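Local atomic coordinates of Spermidine/putrescine ABC transporter, periplasmic binding protein (PDB entry 2V84), a protein that probably binds polyamines such as spermidine and putrescine as the periplasmic receptor lipoprotein of an ABC transporter. Residues 84-98 and 115-127. Sequence-based numbering, arbitrary orientation.
Sequences VSIMKRKHLLEKIDL and IAYDPKMEYSVPY
In a lobe of this solute-binding protein, the end of helix 81-89 and the chain after it clasp the turns that lead into strand 125-137, with K88 and D118 at the centre. The K88 chain, bent at its third torsion (81°), runs obliquely past the Y123 ring, CE 3.7 Å from CD2. Its NZ is gripped twice: it donates to Y117 O at 2.9 Å, in the carbonyl plane on a lone pair, and makes a salt bridge with D118 OD1 at 2.7 Å, met on the anti side but 33° out of the carboxylate plane. The other oxygen, OD2, accepts from Y123 N on its syn side and from S124 OG through its anti lone pair, so both carboxylate oxygens are engaged and the turn is tied to the strand entry. The Y123 ring has K88 on one side of its plane and K95 CG, 3.6 Å from CZ, on the other, with L93 O at its edge, 3.5 Å from CE1. K95 runs beside E122 in a long salt bridge (NZ to OE2, 3.5 Å), while I96 N donates to E122 O at 2.9 Å. I96 CD1 meets V125 CG2; V84 CG1 touches Y117 CD1 at 3.6 Å. A water lies within hydrogen-bonding distance of E94 O and Y123 O. Helix end and strand entry are joined within an α/β lobe, as in the two-lobed periplasmic-binding-protein fold.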
loop_
_atom_site.group_PDB
_atom_site.type_symbol
_atom_site.label_atom_id
_atom_site.label_comp_id
_atom_site.label_asym_id
_atom_site.label_seq_id
_atom_site.Cartn_x
_atom_site.Cartn_y
_atom_site.Cartn_z
ATOM N N VAL A 84 -0.140 12.108 -0.287
ATOM C CA VAL A 84 0.565 13.143 0.504
ATOM C C VAL A 84 0.887 14.370 -0.371
ATOM O O VAL A 84 0.676 15.545 0.052
ATOM C CB VAL A 84 1.815 12.604 1.229
ATOM C CG1 VAL A 84 2.578 13.760 1.916
ATOM C CG2 VAL A 84 1.404 11.565 2.276
ATOM N N SER A 85 1.372 14.108 -1.581
ATOM C CA SER A 85 1.743 15.169 -2.516
ATOM C C SER A 85 0.528 16.000 -2.957
ATOM O O SER A 85 0.564 17.240 -2.924
ATOM C CB SER A 85 2.506 14.580 -3.698
ATOM O OG SER A 85 2.724 15.542 -4.734
ATOM N N ILE A 86 -0.555 15.320 -3.334
ATOM C CA ILE A 86 -1.843 15.977 -3.647
ATOM C C ILE A 86 -2.303 16.877 -2.510
ATOM O O ILE A 86 -2.681 18.044 -2.737
ATOM C CB ILE A 86 -2.983 14.926 -3.950
ATOM C CG1 ILE A 86 -2.741 14.210 -5.280
ATOM C CG2 ILE A 86 -4.356 15.589 -3.944
ATOM C CD1 ILE A 86 -3.443 12.834 -5.415
ATOM N N MET A 87 -2.270 16.341 -1.288
ATOM C CA MET A 87 -2.801 17.060 -0.119
ATOM C C MET A 87 -1.917 18.211 0.351
ATOM O O MET A 87 -2.429 19.194 0.897
ATOM C CB MET A 87 -3.072 16.111 1.043
ATOM C CG MET A 87 -4.195 15.124 0.749
ATOM S SD MET A 87 -4.108 13.783 1.929
ATOM C CE MET A 87 -5.457 14.275 2.978
ATOM N N LYS A 88 -0.608 18.093 0.135
ATOM C CA LYS A 88 0.300 19.229 0.347
ATOM C C LYS A 88 -0.041 20.423 -0.562
ATOM O O LYS A 88 -0.100 21.573 -0.109
ATOM C CB LYS A 88 1.758 18.800 0.148
ATOM C CG LYS A 88 2.451 18.358 1.423
ATOM C CD LYS A 88 3.818 17.782 1.143
ATOM C CE LYS A 88 4.864 18.861 0.961
ATOM N NZ LYS A 88 6.227 18.272 1.079
ATOM N N ARG A 89 -0.286 20.153 -1.844
ATOM C CA ARG A 89 -0.555 21.243 -2.796
ATOM C C ARG A 89 -1.910 21.914 -2.565
ATOM O O ARG A 89 -2.084 23.115 -2.839
ATOM C CB ARG A 89 -0.450 20.747 -4.230
ATOM C CG ARG A 89 0.899 20.112 -4.574
ATOM C CD ARG A 89 1.067 20.057 -6.067
ATOM N NE ARG A 89 -0.033 19.343 -6.701
ATOM C CZ ARG A 89 0.123 18.188 -7.317
ATOM N NH1 ARG A 89 1.331 17.654 -7.381
ATOM N NH2 ARG A 89 -0.913 17.566 -7.871
ATOM N N LYS A 90 -2.855 21.127 -2.060
ATOM C CA LYS A 90 -4.179 21.600 -1.676
ATOM C C LYS A 90 -4.192 22.163 -0.264
ATOM O O LYS A 90 -5.236 22.595 0.220
ATOM C CB LYS A 90 -5.197 20.457 -1.781
ATOM C CG LYS A 90 -5.599 20.097 -3.198
ATOM C CD LYS A 90 -7.043 19.582 -3.247
ATOM C CE LYS A 90 -7.552 19.500 -4.680
ATOM N NZ LYS A 90 -9.031 19.698 -4.771
ATOM N N HIS A 91 -3.030 22.141 0.395
ATOM C CA HIS A 91 -2.835 22.724 1.732
ATOM C C HIS A 91 -3.707 22.099 2.809
ATOM O O HIS A 91 -4.255 22.802 3.653
ATOM C CB HIS A 91 -3.042 24.238 1.694
ATOM C CG HIS A 91 -2.242 24.920 0.636
ATOM N ND1 HIS A 91 -0.885 25.134 0.755
ATOM C CD2 HIS A 91 -2.605 25.439 -0.561
ATOM C CE1 HIS A 91 -0.448 25.768 -0.318
ATOM N NE2 HIS A 91 -1.471 25.961 -1.134
ATOM N N LEU A 92 -3.811 20.772 2.775
ATOM C CA LEU A 92 -4.704 20.040 3.667
ATOM C C LEU A 92 -4.054 19.493 4.928
ATOM O O LEU A 92 -4.751 18.955 5.801
ATOM C CB LEU A 92 -5.382 18.897 2.902
ATOM C CG LEU A 92 -6.804 19.116 2.388
ATOM C CD1 LEU A 92 -7.065 20.546 1.937
ATOM C CD2 LEU A 92 -7.073 18.128 1.273
ATOM N N LEU A 93 -2.730 19.664 5.025
ATOM C CA LEU A 93 -1.917 19.015 6.046
ATOM C C LEU A 93 -1.151 20.026 6.874
ATOM O O LEU A 93 -0.793 21.105 6.378
ATOM C CB LEU A 93 -0.933 18.024 5.395
ATOM C CG LEU A 93 -1.569 16.906 4.557
ATOM C CD1 LEU A 93 -0.497 15.986 3.986
ATOM C CD2 LEU A 93 -2.589 16.122 5.384
ATOM N N GLU A 94 -0.889 19.679 8.135
ATOM C CA GLU A 94 -0.151 20.586 9.040
ATOM C C GLU A 94 1.283 20.160 9.139
ATOM O O GLU A 94 1.564 18.967 9.026
ATOM C CB GLU A 94 -0.755 20.582 10.439
ATOM C CG GLU A 94 -2.174 21.103 10.432
ATOM C CD GLU A 94 -2.694 21.448 11.800
ATOM O OE1 GLU A 94 -2.059 21.077 12.802
ATOM O OE2 GLU A 94 -3.757 22.103 11.880
ATOM N N LYS A 95 2.178 21.135 9.307
ATOM C CA LYS A 95 3.597 20.828 9.554
ATOM C C LYS A 95 3.733 19.979 10.808
ATOM O O LYS A 95 3.023 20.179 11.793
ATOM C CB LYS A 95 4.438 22.123 9.655
ATOM C CG LYS A 95 4.574 22.850 8.309
ATOM C CD LYS A 95 5.565 24.024 8.374
ATOM C CE LYS A 95 5.665 24.741 7.013
ATOM N NZ LYS A 95 6.632 25.867 7.091
ATOM N N ILE A 96 4.658 19.030 10.763
ATOM C CA ILE A 96 4.939 18.136 11.869
ATOM C C ILE A 96 6.175 18.647 12.604
ATOM O O ILE A 96 7.117 19.130 11.982
ATOM C CB ILE A 96 5.151 16.684 11.349
ATOM C CG1 ILE A 96 3.821 16.182 10.756
ATOM C CG2 ILE A 96 5.638 15.766 12.469
ATOM C CD1 ILE A 96 3.853 14.777 10.141
ATOM N N ASP A 97 6.124 18.603 13.935
ATOM C CA ASP A 97 7.239 18.996 14.788
ATOM C C ASP A 97 8.047 17.753 15.104
ATOM O O ASP A 97 7.688 16.970 15.991
ATOM C CB ASP A 97 6.725 19.667 16.079
ATOM C CG ASP A 97 7.841 20.051 17.027
ATOM O OD1 ASP A 97 9.039 19.945 16.663
ATOM O OD2 ASP A 97 7.537 20.458 18.163
ATOM N N LEU A 98 9.130 17.559 14.364
ATOM C CA LEU A 98 9.872 16.316 14.475
ATOM C C LEU A 98 10.615 16.187 15.802
ATOM O O LEU A 98 11.066 15.089 16.156
ATOM C CB LEU A 98 10.831 16.132 13.297
ATOM C CG LEU A 98 10.233 15.970 11.890
ATOM C CD1 LEU A 98 11.387 15.869 10.883
ATOM C CD2 LEU A 98 9.277 14.785 11.784
ATOM N N ILE A 115 11.413 9.154 -0.686
ATOM C CA ILE A 115 10.194 9.903 -0.372
ATOM C C ILE A 115 10.242 11.356 -0.844
ATOM O O ILE A 115 10.135 12.282 -0.039
ATOM C CB ILE A 115 9.789 9.802 1.137
ATOM C CG1 ILE A 115 10.879 10.305 2.079
ATOM C CG2 ILE A 115 9.392 8.372 1.495
ATOM C CD1 ILE A 115 10.352 10.749 3.447
ATOM N N ALA A 116 10.386 11.537 -2.162
ATOM C CA ALA A 116 10.535 12.870 -2.762
ATOM C C ALA A 116 9.295 13.780 -2.661
ATOM O O ALA A 116 9.407 14.981 -2.887
ATOM C CB ALA A 116 11.011 12.758 -4.215
ATOM N N TYR A 117 8.129 13.225 -2.326
ATOM C CA TYR A 117 6.930 14.052 -2.102
ATOM C C TYR A 117 7.073 14.915 -0.828
ATOM O O TYR A 117 6.439 15.972 -0.716
ATOM C CB TYR A 117 5.664 13.175 -2.023
ATOM C CG TYR A 117 5.792 12.076 -1.009
ATOM C CD1 TYR A 117 5.532 12.312 0.352
ATOM C CD2 TYR A 117 6.226 10.810 -1.392
ATOM C CE1 TYR A 117 5.702 11.317 1.289
ATOM C CE2 TYR A 117 6.392 9.810 -0.457
ATOM C CZ TYR A 117 6.118 10.067 0.869
ATOM O OH TYR A 117 6.306 9.083 1.796
ATOM N N ASP A 118 7.914 14.465 0.114
ATOM C CA ASP A 118 8.101 15.144 1.413
ATOM C C ASP A 118 9.397 14.666 2.087
ATOM O O ASP A 118 9.365 14.026 3.153
ATOM C CB ASP A 118 6.890 14.865 2.307
ATOM C CG ASP A 118 6.792 15.806 3.488
ATOM O OD1 ASP A 118 7.043 17.020 3.332
ATOM O OD2 ASP A 118 6.461 15.314 4.579
ATOM N N PRO A 119 10.550 14.965 1.466
ATOM C CA PRO A 119 11.843 14.368 1.802
ATOM C C PRO A 119 12.352 14.651 3.216
ATOM O O PRO A 119 13.140 13.859 3.765
ATOM C CB PRO A 119 12.785 15.000 0.762
ATOM C CG PRO A 119 12.116 16.258 0.402
ATOM C CD PRO A 119 10.686 15.947 0.370
ATOM N N LYS A 120 11.926 15.773 3.792
ATOM C CA LYS A 120 12.365 16.159 5.131
ATOM C C LYS A 120 11.291 15.832 6.173
ATOM O O LYS A 120 11.437 16.170 7.351
ATOM C CB LYS A 120 12.774 17.644 5.185
ATOM C CG LYS A 120 13.869 18.025 4.169
ATOM C CD LYS A 120 14.396 19.443 4.383
ATOM C CE LYS A 120 15.580 19.744 3.459
ATOM N NZ LYS A 120 16.097 21.149 3.601
ATOM N N MET A 121 10.238 15.146 5.727
ATOM C CA MET A 121 9.130 14.708 6.601
ATOM C C MET A 121 8.448 15.894 7.289
ATOM O O MET A 121 8.081 15.838 8.478
ATOM C CB MET A 121 9.640 13.701 7.629
ATOM C CG MET A 121 10.141 12.362 7.010
ATOM S SD MET A 121 10.715 11.206 8.260
ATOM C CE MET A 121 12.410 11.738 8.435
ATOM N N GLU A 122 8.295 16.973 6.536
ATOM C CA GLU A 122 7.725 18.195 7.072
ATOM C C GLU A 122 6.215 18.093 7.267
ATOM O O GLU A 122 5.654 18.785 8.103
ATOM C CB GLU A 122 8.095 19.372 6.174
ATOM C CG GLU A 122 7.528 20.690 6.639
ATOM C CD GLU A 122 8.112 21.876 5.902
ATOM O OE1 GLU A 122 8.305 21.794 4.668
ATOM O OE2 GLU A 122 8.366 22.885 6.572
ATOM N N TYR A 123 5.566 17.210 6.505
ATOM C CA TYR A 123 4.118 17.103 6.518
ATOM C C TYR A 123 3.727 15.650 6.668
ATOM O O TYR A 123 2.544 15.326 6.693
ATOM C CB TYR A 123 3.516 17.649 5.230
ATOM C CG TYR A 123 3.551 19.169 5.124
ATOM C CD1 TYR A 123 2.523 19.933 5.638
ATOM C CD2 TYR A 123 4.613 19.820 4.493
ATOM C CE1 TYR A 123 2.547 21.327 5.531
ATOM C CE2 TYR A 123 4.658 21.219 4.391
ATOM C CZ TYR A 123 3.620 21.962 4.907
ATOM O OH TYR A 123 3.619 23.341 4.802
ATOM N N SER A 124 4.713 14.760 6.737
ATOM C CA SER A 124 4.408 13.309 6.731
ATOM C C SER A 124 5.509 12.519 7.397
ATOM O O SER A 124 6.659 12.917 7.339
ATOM C CB SER A 124 4.222 12.802 5.289
ATOM O OG SER A 124 5.442 12.850 4.538
ATOM N N VAL A 125 5.172 11.382 7.999
ATOM C CA VAL A 125 6.211 10.485 8.513
ATOM C C VAL A 125 5.897 9.097 8.012
ATOM O O VAL A 125 4.786 8.672 8.165
ATOM C CB VAL A 125 6.224 10.438 10.066
ATOM C CG1 VAL A 125 7.246 9.377 10.573
ATOM C CG2 VAL A 125 6.568 11.834 10.658
ATOM N N PRO A 126 6.855 8.395 7.378
ATOM C CA PRO A 126 6.513 7.062 6.855
ATOM C C PRO A 126 5.914 6.089 7.863
ATOM O O PRO A 126 6.385 5.995 8.998
ATOM C CB PRO A 126 7.868 6.516 6.374
ATOM C CG PRO A 126 8.617 7.735 6.008
ATOM C CD PRO A 126 8.223 8.788 7.007
ATOM N N TYR A 127 4.903 5.344 7.412
ATOM C CA TYR A 127 4.183 4.368 8.213
ATOM C C TYR A 127 4.586 2.957 7.755
ATOM O O TYR A 127 4.901 2.088 8.574
ATOM C CB TYR A 127 2.688 4.619 7.979
ATOM C CG TYR A 127 1.740 3.824 8.811
ATOM C CD1 TYR A 127 1.480 2.486 8.524
ATOM C CD2 TYR A 127 1.049 4.427 9.857
ATOM C CE1 TYR A 127 0.597 1.770 9.273
ATOM C CE2 TYR A 127 0.154 3.700 10.631
ATOM C CZ TYR A 127 -0.064 2.384 10.337
ATOM O OH TYR A 127 -0.972 1.652 11.087
HETATM O O HOH W 1 0.690 16.469 8.205
#